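Side-chain contacts in uncharacterized protein (Deinococcus radiodurans, PDB 2A1V), which is of unknown function but belongs to the YjbR family, with an antiparallel sheet covered by helices: residues D18-S23 / R45-T50; F36-L41 / L113-K118; P65-E70 / G105-G110; Q8-L13 / E32-K37. All coordinates share one frame; numbering follows the deposited sequence.

Overall arrangement
Interactions 1, 2 and 4 are buried and reach one antiparallel sheet: interactions 2 and 4 use strand 33-38 and interaction 1 its neighbour 43-51. Interaction 3, only partly buried, joins two helices. Interaction 4 seats helix 10-17 on strand 33-38, and interaction 2 sets helix 101-119 against the same strand about 16 Å away, centre to centre; interaction 2 is methyl against methyl, while interaction 4 adds the Phe-36 ring to its aliphatic groups. Interaction 1, beside interaction 2, adds one hydroxyl-to-hydroxyl bond to its apolar contacts. Interaction 3, on an earlier part of helix 101-119, is a salt bridge with a leucine methyl packed on the guanidinium. Leu-108 of that helix also meets Leu-13, so interactions 3 and 4 touch.

Interaction 1: residues D18-S23 / R45-T50; sequences DELPHS and RMYALT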
loop_
_atom_site.group_PDB
_atom_site.type_symbol
_atom_site.label_atom_id
_atom_site.label_comp_id
_atom_site.label_asym_id
_atom_site.label_seq_id
_atom_site.Cartn_x
_atom_site.Cartn_y
_atom_site.Cartn_z
ATOM N N ASP A 18 -8.811 -1.061 6.211
ATOM C CA ASP A 18 -9.668 -0.985 7.394
ATOM C C ASP A 18 -9.298 -2.071 8.414
ATOM O O ASP A 18 -9.550 -1.900 9.595
ATOM C CB ASP A 18 -11.158 -1.178 7.035
ATOM C CG ASP A 18 -11.830 0.077 6.499
ATOM O OD1 ASP A 18 -11.255 1.189 6.504
ATOM O OD2 ASP A 18 -12.974 -0.056 6.054
ATOM N N GLU A 19 -8.742 -3.186 7.951
ATOM C CA GLU A 19 -8.304 -4.285 8.831
ATOM C C GLU A 19 -6.887 -4.160 9.431
ATOM O O GLU A 19 -6.480 -5.019 10.234
ATOM C CB GLU A 19 -8.225 -5.565 8.052
ATOM C CG GLU A 19 -9.352 -5.855 7.155
ATOM C CD GLU A 19 -8.908 -6.907 6.174
ATOM O OE1 GLU A 19 -7.640 -7.015 6.041
ATOM O OE2 GLU A 19 -9.780 -7.587 5.546
ATOM N N LEU A 20 -6.119 -3.173 8.966
ATOM C CA LEU A 20 -4.724 -3.021 9.370
ATOM C C LEU A 20 -4.696 -2.102 10.578
ATOM O O LEU A 20 -5.312 -1.034 10.570
ATOM C CB LEU A 20 -3.897 -2.455 8.241
ATOM C CG LEU A 20 -4.047 -3.208 6.936
ATOM C CD1 LEU A 20 -3.324 -2.531 5.755
ATOM C CD2 LEU A 20 -3.595 -4.649 7.150
ATOM N N PRO A 21 -4.037 -2.559 11.658
ATOM C CA PRO A 21 -3.986 -1.810 12.891
ATOM C C PRO A 21 -3.337 -0.446 12.750
ATOM O O PRO A 21 -2.273 -0.310 12.131
ATOM C CB PRO A 21 -3.148 -2.718 13.828
ATOM C CG PRO A 21 -3.337 -4.095 13.262
ATOM C CD PRO A 21 -3.324 -3.857 11.792
ATOM N N HIS A 22 -3.999 0.522 13.372
ATOM C CA HIS A 22 -3.604 1.934 13.397
ATOM C C HIS A 22 -3.458 2.613 12.022
ATOM O O HIS A 22 -2.580 3.495 11.826
ATOM C CB HIS A 22 -2.355 2.103 14.217
ATOM C CG HIS A 22 -2.454 1.519 15.577
ATOM N ND1 HIS A 22 -3.143 2.140 16.602
ATOM C CD2 HIS A 22 -1.975 0.353 16.080
ATOM C CE1 HIS A 22 -3.050 1.394 17.689
ATOM N NE2 HIS A 22 -2.344 0.307 17.402
ATOM N N SER A 23 -4.349 2.227 11.088
ATOM C CA SER A 23 -4.332 2.812 9.783
ATOM C C SER A 23 -5.343 3.956 9.810
ATOM O O SER A 23 -6.324 3.917 10.560
ATOM C CB SER A 23 -4.645 1.814 8.679
ATOM O OG SER A 23 -4.775 2.496 7.430
ATOM N N ARG A 45 2.918 7.367 9.262
ATOM C CA ARG A 45 3.756 7.224 8.080
ATOM C C ARG A 45 2.967 6.619 6.911
ATOM O O ARG A 45 2.359 5.570 7.054
ATOM C CB ARG A 45 4.955 6.306 8.403
ATOM C CG ARG A 45 5.894 6.766 9.558
ATOM C CD ARG A 45 6.828 7.908 9.159
ATOM N NE ARG A 45 6.261 9.226 9.459
ATOM C CZ ARG A 45 6.672 10.076 10.406
ATOM N NH1 ARG A 45 7.699 9.824 11.209
ATOM N NH2 ARG A 45 6.030 11.215 10.539
ATOM N N MET A 46 3.009 7.273 5.754
ATOM C CA MET A 46 2.293 6.817 4.566
ATOM C C MET A 46 2.766 5.460 4.034
ATOM O O MET A 46 3.962 5.188 3.965
ATOM C CB MET A 46 2.305 7.880 3.447
ATOM C CG MET A 46 3.649 8.260 2.964
ATOM S SD MET A 46 3.752 9.828 1.991
ATOM C CE MET A 46 2.618 9.478 0.716
ATOM N N TYR A 47 1.801 4.613 3.658
ATOM C CA TYR A 47 2.120 3.329 3.080
ATOM C C TYR A 47 1.363 3.024 1.787
ATOM O O TYR A 47 1.672 2.025 1.146
ATOM C CB TYR A 47 1.912 2.200 4.122
ATOM C CG TYR A 47 0.479 1.904 4.484
ATOM C CD1 TYR A 47 -0.290 1.027 3.717
ATOM C CD2 TYR A 47 -0.132 2.520 5.598
ATOM C CE1 TYR A 47 -1.617 0.771 4.047
ATOM C CE2 TYR A 47 -1.451 2.270 5.918
ATOM C CZ TYR A 47 -2.186 1.381 5.156
ATOM O OH TYR A 47 -3.503 1.117 5.478
ATOM N N ALA A 48 0.333 3.801 1.452
ATOM C CA ALA A 48 -0.358 3.643 0.171
ATOM C C ALA A 48 -1.030 4.961 -0.208
ATOM O O ALA A 48 -1.428 5.718 0.672
ATOM C CB ALA A 48 -1.346 2.579 0.232
ATOM N N LEU A 49 -1.116 5.253 -1.503
ATOM C CA LEU A 49 -1.797 6.460 -1.966
ATOM C C LEU A 49 -2.511 6.181 -3.292
ATOM O O LEU A 49 -2.007 5.400 -4.141
ATOM C CB LEU A 49 -0.817 7.613 -2.234
ATOM C CG LEU A 49 0.325 8.081 -1.368
ATOM C CD1 LEU A 49 1.442 7.012 -1.233
ATOM C CD2 LEU A 49 0.829 9.382 -2.053
ATOM N N THR A 50 -3.629 6.850 -3.513
ATOM C CA THR A 50 -4.267 6.796 -4.841
ATOM C C THR A 50 -5.075 8.059 -5.094
ATOM O O THR A 50 -5.613 8.630 -4.152
ATOM C CB THR A 50 -5.198 5.530 -5.009
ATOM O OG1 THR A 50 -5.547 5.312 -6.410
ATOM C CG2 THR A 50 -6.428 5.668 -4.140
#
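Ser-23 and Tyr-47 have the closest CA atoms of the two segments, 9.3 Å apart, so the loop and the strand meet through side chains alone. Residues 20-23 form a type II beta turn, closed by a weak bond from Ser-23 N to Leu-20 O, and the turn leads into strand 23-26. On the other side, Tyr-47 and Ala-48 form a classic beta bulge opposite Phe-36. The Tyr-47 side chain, with CG placed between the backbone N and the carbonyl carbon (chi1 71°), sends its ring across to the turn. There its OH meets Ser-23 OG at 2.7 Å, a hydrogen bond in which either hydroxyl may donate; OG lies at the ring edge, close to its plane. Leu-20 approaches obliquely, its CD1 3.7 Å from Tyr-47 OH and 4.1 Å from Tyr-47 CE1, so a methyl and a hydroxyl flank the phenol end. A phenylalanine in place of Tyr-47 would probably keep much of the packing on Leu-20 but leave Ser-23 OG without this partner and freer to turn. Helix 101-119 closes over the contact: Tyr-112 packs edge-to-face with the Tyr-47 ring, touches Leu-20 and gives its OH to a hydrogen bond with Pro-21 O, while Ser-111 OG bonds Tyr-47 O. Phe-36 of strand 33-38 touches Tyr-47 as well.

Interaction 2: residues F36-L41 / L113-K118; sequences FKVGYL and LLVTKK
Val-38 faces the helix and divides its two methyls between neighbouring residues. Its CG1 meets Val-115 CG1 at 3.8 Å, the two side chains sliding past each other in opposite directions. Its CG2 reaches Thr-116 CG2 at 4.1 Å, where the side chains cross at about a right angle. This is a helix laid on the face of an antiparallel sheet, with strand 33-38 offering one residue to adjacent positions of helix 101-119. With Thr-116 OG1 between the backbone N and the carbonyl carbon (chi1 68°), the hydroxyl donates to Leu-113 O at 2.7 Å and the methyl is left to meet Val-38. That hydroxyl comes in 25° from the carbonyl plane, and the same oxygen also accepts from Lys-117 N, the regular helical bond. An alanine in place of Thr-116 would probably open a gap beside Val-38 CG2 and leave Leu-113 O with the bond from Lys-117 N but no hydroxyl. Just beyond Val-38 the chain turns a corner at Gly-39. Leu-130 touches both Val-38 and Thr-116, and Val-115 also packs on Arg-45 and Tyr-47 of strand 43-51.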
loop_
_atom_site.group_PDB
_atom_site.type_symbol
_atom_site.label_atom_id
_atom_site.label_comp_id
_atom_site.label_asym_id
_atom_site.label_seq_id
_atom_site.Cartn_x
_atom_site.Cartn_y
_atom_site.Cartn_z
ATOM N N PHE A 36 -3.150 6.620 2.885
ATOM C CA PHE A 36 -3.231 5.713 4.025
ATOM C C PHE A 36 -1.928 5.793 4.784
ATOM O O PHE A 36 -0.835 5.621 4.215
ATOM C CB PHE A 36 -3.510 4.270 3.598
ATOM C CG PHE A 36 -4.752 4.112 2.792
ATOM C CD1 PHE A 36 -4.722 4.249 1.408
ATOM C CD2 PHE A 36 -5.957 3.795 3.419
ATOM C CE1 PHE A 36 -5.879 4.103 0.639
ATOM C CE2 PHE A 36 -7.118 3.608 2.672
ATOM C CZ PHE A 36 -7.088 3.769 1.283
ATOM N N LYS A 37 -2.051 6.077 6.076
ATOM C CA LYS A 37 -0.908 6.240 6.960
ATOM C C LYS A 37 -1.098 5.297 8.146
ATOM O O LYS A 37 -2.231 4.937 8.496
ATOM C CB LYS A 37 -0.782 7.703 7.403
ATOM C CG LYS A 37 -0.386 8.688 6.281
ATOM C CD LYS A 37 -0.331 10.159 6.753
ATOM C CE LYS A 37 0.414 11.088 5.779
ATOM N NZ LYS A 37 0.433 12.569 6.144
ATOM N N VAL A 38 0.016 4.870 8.727
ATOM C CA VAL A 38 0.012 4.028 9.904
ATOM C C VAL A 38 0.807 4.700 11.027
ATOM O O VAL A 38 1.874 5.307 10.804
ATOM C CB VAL A 38 0.579 2.602 9.582
ATOM C CG1 VAL A 38 1.974 2.676 8.985
ATOM C CG2 VAL A 38 0.622 1.719 10.793
ATOM N N GLY A 39 0.268 4.592 12.231
ATOM C CA GLY A 39 0.991 4.967 13.436
ATOM C C GLY A 39 0.190 5.722 14.455
ATOM O O GLY A 39 -1.002 5.562 14.531
ATOM N N TYR A 40 0.867 6.511 15.283
ATOM C CA TYR A 40 0.167 7.322 16.296
ATOM C C TYR A 40 -0.505 8.484 15.567
ATOM O O TYR A 40 -0.144 8.876 14.441
ATOM C CB TYR A 40 1.131 7.875 17.389
ATOM C CG TYR A 40 2.085 6.860 18.062
ATOM C CD1 TYR A 40 3.286 6.442 17.415
ATOM C CD2 TYR A 40 1.809 6.349 19.346
ATOM C CE1 TYR A 40 4.201 5.553 18.034
ATOM C CE2 TYR A 40 2.691 5.447 19.974
ATOM C CZ TYR A 40 3.895 5.031 19.323
ATOM O OH TYR A 40 4.777 4.120 19.930
ATOM N N LEU A 41 -1.488 9.046 16.217
ATOM C CA LEU A 41 -2.085 10.260 15.722
ATOM C C LEU A 41 -1.047 11.368 15.639
ATOM O O LEU A 41 -1.117 12.172 14.730
ATOM C CB LEU A 41 -3.350 10.629 16.543
ATOM C CG LEU A 41 -4.639 9.897 16.134
ATOM C CD1 LEU A 41 -5.855 10.526 16.893
ATOM C CD2 LEU A 41 -4.905 9.961 14.600
ATOM N N LEU A 113 3.419 -3.375 6.124
ATOM C CA LEU A 113 4.426 -4.055 6.990
ATOM C C LEU A 113 5.808 -3.429 6.921
ATOM O O LEU A 113 6.488 -3.226 7.954
ATOM C CB LEU A 113 4.528 -5.531 6.674
ATOM C CG LEU A 113 3.364 -6.327 7.254
ATOM C CD1 LEU A 113 3.294 -7.756 6.570
ATOM C CD2 LEU A 113 3.485 -6.438 8.781
ATOM N N LEU A 114 6.211 -3.110 5.703
ATOM C CA LEU A 114 7.523 -2.522 5.483
ATOM C C LEU A 114 7.584 -1.210 6.220
ATOM O O LEU A 114 8.560 -0.888 6.888
ATOM C CB LEU A 114 7.726 -2.343 3.978
ATOM C CG LEU A 114 8.902 -1.692 3.300
ATOM C CD1 LEU A 114 8.945 -2.213 1.810
ATOM C CD2 LEU A 114 8.781 -0.187 3.350
ATOM N N VAL A 115 6.542 -0.412 6.082
ATOM C CA VAL A 115 6.507 0.860 6.775
ATOM C C VAL A 115 6.571 0.724 8.305
ATOM O O VAL A 115 7.298 1.450 8.949
ATOM C CB VAL A 115 5.347 1.772 6.308
ATOM C CG1 VAL A 115 5.257 2.993 7.177
ATOM C CG2 VAL A 115 5.525 2.167 4.840
ATOM N N THR A 116 5.810 -0.203 8.868
ATOM C CA THR A 116 5.926 -0.494 10.295
ATOM C C THR A 116 7.321 -0.914 10.726
ATOM O O THR A 116 7.748 -0.594 11.820
ATOM C CB THR A 116 4.904 -1.522 10.794
ATOM O OG1 THR A 116 5.173 -2.807 10.242
ATOM C CG2 THR A 116 3.496 -1.185 10.388
ATOM N N LYS A 117 8.007 -1.648 9.863
ATOM C CA LYS A 117 9.370 -2.067 10.119
ATOM C C LYS A 117 10.361 -0.927 9.980
ATOM O O LYS A 117 11.210 -0.755 10.822
ATOM C CB LYS A 117 9.787 -3.245 9.239
ATOM C CG LYS A 117 9.106 -4.572 9.527
ATOM C CD LYS A 117 8.859 -4.787 11.002
ATOM C CE LYS A 117 8.611 -6.256 11.339
ATOM N NZ LYS A 117 7.997 -7.058 10.267
ATOM N N LYS A 118 10.244 -0.146 8.914
ATOM C CA LYS A 118 11.253 0.888 8.645
ATOM C C LYS A 118 11.033 2.182 9.421
ATOM O O LYS A 118 12.015 2.847 9.769
ATOM C CB LYS A 118 11.380 1.180 7.146
ATOM C CG LYS A 118 12.464 2.230 6.796
ATOM C CD LYS A 118 13.886 1.614 6.923
ATOM C CE LYS A 118 14.954 2.673 7.268
ATOM N NZ LYS A 118 14.940 3.105 8.746
#

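Interaction 3: residues P65-E70 / G105-G110; sequences PERGEE and GELLRG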
loop_
_atom_site.group_PDB
_atom_site.type_symbol
_atom_site.label_atom_id
_atom_site.label_comp_id
_atom_site.label_asym_id
_atom_site.label_seq_id
_atom_site.Cartn_x
_atom_site.Cartn_y
_atom_site.Cartn_z
ATOM N N PRO A 65 13.431 -2.608 -2.833
ATOM C CA PRO A 65 13.977 -2.245 -4.148
ATOM C C PRO A 65 14.155 -3.410 -5.125
ATOM O O PRO A 65 13.798 -3.289 -6.278
ATOM C CB PRO A 65 15.309 -1.616 -3.790
ATOM C CG PRO A 65 15.039 -0.961 -2.441
ATOM C CD PRO A 65 14.174 -1.951 -1.733
ATOM N N GLU A 66 14.637 -4.547 -4.651
ATOM C CA GLU A 66 14.848 -5.656 -5.538
ATOM C C GLU A 66 13.560 -6.126 -6.108
ATOM O O GLU A 66 13.473 -6.448 -7.311
ATOM C CB GLU A 66 15.494 -6.847 -4.834
ATOM C CG GLU A 66 16.145 -7.827 -5.841
ATOM C CD GLU A 66 16.937 -8.974 -5.177
ATOM O OE1 GLU A 66 17.727 -8.690 -4.218
ATOM O OE2 GLU A 66 16.751 -10.153 -5.614
ATOM N N ARG A 67 12.570 -6.237 -5.227
ATOM C CA ARG A 67 11.283 -6.750 -5.632
ATOM C C ARG A 67 10.551 -5.776 -6.571
ATOM O O ARG A 67 9.886 -6.210 -7.475
ATOM C CB ARG A 67 10.413 -7.092 -4.434
ATOM C CG ARG A 67 9.058 -7.519 -4.907
ATOM C CD ARG A 67 8.304 -8.259 -3.900
ATOM N NE ARG A 67 7.200 -9.017 -4.488
ATOM C CZ ARG A 67 6.154 -9.415 -3.782
ATOM N NH1 ARG A 67 6.058 -9.116 -2.482
ATOM N NH2 ARG A 67 5.198 -10.100 -4.371
ATOM N N GLY A 68 10.675 -4.477 -6.326
ATOM C CA GLY A 68 10.137 -3.459 -7.237
ATOM C C GLY A 68 10.718 -3.587 -8.644
ATOM O O GLY A 68 9.993 -3.504 -9.642
ATOM N N GLU A 69 12.027 -3.804 -8.720
ATOM C CA GLU A 69 12.669 -4.077 -10.008
ATOM C C GLU A 69 12.052 -5.330 -10.687
ATOM O O GLU A 69 11.646 -5.259 -11.835
ATOM C CB GLU A 69 14.204 -4.138 -9.832
ATOM C CG GLU A 69 15.036 -4.589 -11.034
ATOM C CD GLU A 69 14.948 -3.656 -12.240
ATOM O OE1 GLU A 69 14.917 -2.404 -12.044
ATOM O OE2 GLU A 69 14.915 -4.192 -13.391
ATOM N N GLU A 70 11.910 -6.444 -9.963
ATOM C CA GLU A 70 11.229 -7.623 -10.518
ATOM C C GLU A 70 9.810 -7.298 -10.987
ATOM O O GLU A 70 9.431 -7.625 -12.114
ATOM C CB GLU A 70 11.119 -8.800 -9.539
ATOM C CG GLU A 70 12.249 -8.953 -8.539
ATOM C CD GLU A 70 12.140 -10.223 -7.696
ATOM O OE1 GLU A 70 12.393 -11.313 -8.232
ATOM O OE2 GLU A 70 11.808 -10.131 -6.490
ATOM N N GLY A 105 -3.193 -7.330 -3.439
ATOM C CA GLY A 105 -3.582 -7.384 -2.017
ATOM C C GLY A 105 -2.377 -7.560 -1.093
ATOM O O GLY A 105 -2.188 -6.800 -0.107
ATOM N N GLU A 106 -1.571 -8.556 -1.432
ATOM C CA GLU A 106 -0.313 -8.830 -0.760
ATOM C C GLU A 106 0.701 -7.683 -0.851
ATOM O O GLU A 106 1.497 -7.474 0.101
ATOM C CB GLU A 106 0.283 -10.056 -1.399
ATOM C CG GLU A 106 1.552 -10.589 -0.749
ATOM C CD GLU A 106 2.819 -10.490 -1.618
ATOM O OE1 GLU A 106 2.830 -11.047 -2.760
ATOM O OE2 GLU A 106 3.817 -9.894 -1.103
ATOM N N LEU A 107 0.732 -6.969 -1.985
ATOM C CA LEU A 107 1.672 -5.844 -2.102
ATOM C C LEU A 107 1.212 -4.738 -1.196
ATOM O O LEU A 107 2.049 -4.099 -0.552
ATOM C CB LEU A 107 1.824 -5.324 -3.515
ATOM C CG LEU A 107 2.509 -6.310 -4.453
ATOM C CD1 LEU A 107 2.395 -5.731 -5.914
ATOM C CD2 LEU A 107 3.896 -6.562 -4.017
ATOM N N LEU A 108 -0.104 -4.581 -1.072
ATOM C CA LEU A 108 -0.671 -3.531 -0.232
ATOM C C LEU A 108 -0.411 -3.806 1.243
ATOM O O LEU A 108 0.065 -2.960 1.970
ATOM C CB LEU A 108 -2.136 -3.380 -0.559
ATOM C CG LEU A 108 -2.949 -2.392 0.275
ATOM C CD1 LEU A 108 -2.347 -0.981 0.333
ATOM C CD2 LEU A 108 -4.339 -2.374 -0.251
ATOM N N ARG A 109 -0.624 -5.046 1.651
ATOM C CA ARG A 109 -0.260 -5.498 3.005
ATOM C C ARG A 109 1.229 -5.449 3.224
ATOM O O ARG A 109 1.665 -5.054 4.295
ATOM C CB ARG A 109 -0.761 -6.917 3.269
ATOM C CG ARG A 109 -2.251 -6.948 3.347
ATOM C CD ARG A 109 -2.822 -8.377 3.426
ATOM N NE ARG A 109 -3.964 -8.301 4.332
ATOM C CZ ARG A 109 -4.173 -9.112 5.361
ATOM N NH1 ARG A 109 -3.354 -10.162 5.567
ATOM N NH2 ARG A 109 -5.221 -8.872 6.161
ATOM N N GLY A 110 2.003 -5.787 2.194
ATOM C CA GLY A 110 3.449 -5.718 2.306
ATOM C C GLY A 110 3.994 -4.305 2.537
ATOM O O GLY A 110 4.996 -4.110 3.279
#
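Arg-67 and Glu-106 form an end-on, two-pronged salt bridge between helix 65-74 and helix 101-119. Arg-67 NH1 donates to Glu-106 OE2 at 2.7 Å. Arg-67 NH2 donates to Glu-106 OE1 at 3.0 Å, and both bonds are almost straight. OE2 is met at its syn lone pair; OE1 is also met on the syn side, its donor lying somewhat out of the carboxylate plane. With the guanidinium and carboxylate planes only 13° apart, the two groups are nearly coplanar, and the paired bonds hold each against rotation. The arginine spans the distance with CG anti to its backbone N and a chain extended from CG to NE. Glu-106 starts out the same way but bends at chi2, which brings its carboxylate to face the arginine from the opposite direction. Glu-106 is exposed to solvent and Arg-67 partly so. At the start of helix 65-74, Asp-64 OD2 accepts from the backbone N of Arg-67 and, weakly, from that of Glu-66. Inward of the charges, Leu-107, a buried residue on the next position of the helix, crosses Arg-67 obliquely. Its CD2 methyl sits over the centre of one guanidinium face, 3.6 Å from Arg-67 CZ.

Interaction 4: residues Q8-L13 / E32-K37; sequences QTVDDL and ETLVFK
Asp-12 OD2 is gripped by two backbone N-H groups at the start of the helix that carries Val-10 and Leu-13 to the strand. Gln-8 N reaches it at 2.9 Å along its anti lone pair, almost straight at 177°, while Thr-9 N comes from above the carboxylate plane at 3.2 Å. In return, Asp-12 N donates to Thr-9 OG1 at 3.0 Å. The exchange is a capping box with Thr-9 as N-cap, and Asp-12 is buried, so these bonds satisfy an oxygen of a buried side chain; the N-terminus of the helix would probably favour its negative charge as well. With the first turn fixed, Val-10 and Leu-13 reach alternate residues of strand 33-38. Val-10 CG1 meets Leu-34 CD2 at 3.9 Å, the two side chains crossing at a slant. Leu-34 directs its branch to the helix with CG anti to the backbone N (chi1 -176°). Three residues on, Leu-13 CB stands 4.4 Å from Phe-36 CZ, a looser touch oblique to the ring. The contact is wholly apolar between the segments and seats helix 10-17 against the sheet. Around it, Leu-57 touches Val-10, and Arg-14 and Cys-17 of the same helix carry the contact on to Leu-34 and Phe-36. Glu-25 of strand 23-26 touches both strand residues, and Tyr-47 of strand 43-51 packs on Phe-36.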
loop_
_atom_site.group_PDB
_atom_site.type_symbol
_atom_site.label_atom_id
_atom_site.label_comp_id
_atom_site.label_asym_id
_atom_site.label_seq_id
_atom_site.Cartn_x
_atom_site.Cartn_y
_atom_site.Cartn_z
ATOM N N GLN A 8 -9.806 -3.084 -7.655
ATOM C CA GLN A 8 -10.022 -2.176 -8.745
ATOM C C GLN A 8 -10.735 -0.878 -8.309
ATOM O O GLN A 8 -10.784 0.105 -9.093
ATOM C CB GLN A 8 -10.733 -2.908 -9.903
ATOM C CG GLN A 8 -9.747 -3.740 -10.769
ATOM C CD GLN A 8 -10.340 -4.333 -12.045
ATOM O OE1 GLN A 8 -10.747 -3.600 -12.940
ATOM N NE2 GLN A 8 -10.386 -5.666 -12.132
ATOM N N THR A 9 -11.278 -0.850 -7.085
ATOM C CA THR A 9 -11.975 0.331 -6.594
ATOM C C THR A 9 -11.414 0.772 -5.267
ATOM O O THR A 9 -10.770 0.021 -4.571
ATOM C CB THR A 9 -13.509 0.063 -6.361
ATOM O OG1 THR A 9 -13.671 -0.903 -5.307
ATOM C CG2 THR A 9 -14.226 -0.457 -7.649
ATOM N N VAL A 10 -11.749 1.988 -4.900
ATOM C CA VAL A 10 -11.378 2.572 -3.633
ATOM C C VAL A 10 -11.958 1.729 -2.526
ATOM O O VAL A 10 -11.290 1.528 -1.532
ATOM C CB VAL A 10 -11.895 4.061 -3.514
ATOM C CG1 VAL A 10 -11.505 4.666 -2.208
ATOM C CG2 VAL A 10 -11.326 4.893 -4.627
ATOM N N ASP A 11 -13.216 1.293 -2.701
ATOM C CA ASP A 11 -13.914 0.409 -1.744
ATOM C C ASP A 11 -13.101 -0.848 -1.485
ATOM O O ASP A 11 -12.984 -1.251 -0.338
ATOM C CB ASP A 11 -15.314 -0.043 -2.202
ATOM C CG ASP A 11 -16.035 0.975 -3.120
ATOM O OD1 ASP A 11 -15.431 1.473 -4.133
ATOM O OD2 ASP A 11 -17.226 1.246 -2.861
ATOM N N ASP A 12 -12.496 -1.419 -2.543
ATOM C CA ASP A 12 -11.593 -2.580 -2.429
ATOM C C ASP A 12 -10.362 -2.267 -1.512
ATOM O O ASP A 12 -9.951 -3.076 -0.670
ATOM C CB ASP A 12 -11.093 -3.024 -3.834
ATOM C CG ASP A 12 -12.197 -3.686 -4.695
ATOM O OD1 ASP A 12 -13.165 -4.252 -4.130
ATOM O OD2 ASP A 12 -12.063 -3.695 -5.954
ATOM N N LEU A 13 -9.804 -1.070 -1.694
ATOM C CA LEU A 13 -8.631 -0.634 -0.961
ATOM C C LEU A 13 -8.948 -0.335 0.496
ATOM O O LEU A 13 -8.187 -0.731 1.370
ATOM C CB LEU A 13 -8.040 0.613 -1.609
ATOM C CG LEU A 13 -7.590 0.534 -3.078
ATOM C CD1 LEU A 13 -6.994 1.881 -3.487
ATOM C CD2 LEU A 13 -6.593 -0.583 -3.324
ATOM N N GLU A 32 -7.446 15.114 -4.950
ATOM C CA GLU A 32 -8.175 13.961 -4.478
ATOM C C GLU A 32 -7.267 12.779 -4.170
ATOM O O GLU A 32 -7.697 11.636 -4.240
ATOM C CB GLU A 32 -9.273 13.542 -5.477
ATOM C CG GLU A 32 -9.941 14.662 -6.334
ATOM C CD GLU A 32 -10.494 15.868 -5.559
ATOM O OE1 GLU A 32 -10.429 15.939 -4.318
ATOM O OE2 GLU A 32 -10.948 16.817 -6.234
ATOM N N THR A 33 -5.997 13.037 -3.847
ATOM C CA THR A 33 -5.108 11.965 -3.392
ATOM C C THR A 33 -5.427 11.479 -1.933
ATOM O O THR A 33 -5.153 12.127 -0.917
ATOM C CB THR A 33 -3.625 12.363 -3.579
ATOM O OG1 THR A 33 -3.398 12.792 -4.946
ATOM C CG2 THR A 33 -2.698 11.128 -3.278
ATOM N N LEU A 34 -6.060 10.326 -1.878
ATOM C CA LEU A 34 -6.258 9.570 -0.660
ATOM C C LEU A 34 -4.939 8.903 -0.206
ATOM O O LEU A 34 -4.279 8.182 -0.962
ATOM C CB LEU A 34 -7.322 8.511 -0.897
ATOM C CG LEU A 34 -7.765 7.655 0.289
ATOM C CD1 LEU A 34 -8.377 8.474 1.494
ATOM C CD2 LEU A 34 -8.757 6.629 -0.230
ATOM N N VAL A 35 -4.585 9.169 1.046
ATOM C CA VAL A 35 -3.350 8.679 1.652
ATOM C C VAL A 35 -3.675 7.829 2.886
ATOM O O VAL A 35 -4.419 8.224 3.766
ATOM C CB VAL A 35 -2.420 9.843 2.010
ATOM C CG1 VAL A 35 -1.067 9.330 2.496
ATOM C CG2 VAL A 35 -2.207 10.776 0.812
ATOM N N PHE A 36 -3.150 6.620 2.885
ATOM C CA PHE A 36 -3.231 5.713 4.025
ATOM C C PHE A 36 -1.928 5.793 4.784
ATOM O O PHE A 36 -0.835 5.621 4.215
ATOM C CB PHE A 36 -3.510 4.270 3.598
ATOM C CG PHE A 36 -4.752 4.112 2.792
ATOM C CD1 PHE A 36 -4.722 4.249 1.408
ATOM C CD2 PHE A 36 -5.957 3.795 3.419
ATOM C CE1 PHE A 36 -5.879 4.103 0.639
ATOM C CE2 PHE A 36 -7.118 3.608 2.672
ATOM C CZ PHE A 36 -7.088 3.769 1.283
ATOM N N LYS A 37 -2.051 6.077 6.076
ATOM C CA LYS A 37 -0.908 6.240 6.960
ATOM C C LYS A 37 -1.098 5.297 8.146
ATOM O O LYS A 37 -2.231 4.937 8.496
ATOM C CB LYS A 37 -0.782 7.703 7.403
ATOM C CG LYS A 37 -0.386 8.688 6.281
ATOM C CD LYS A 37 -0.331 10.159 6.753
ATOM C CE LYS A 37 0.414 11.088 5.779
ATOM N NZ LYS A 37 0.433 12.569 6.144
#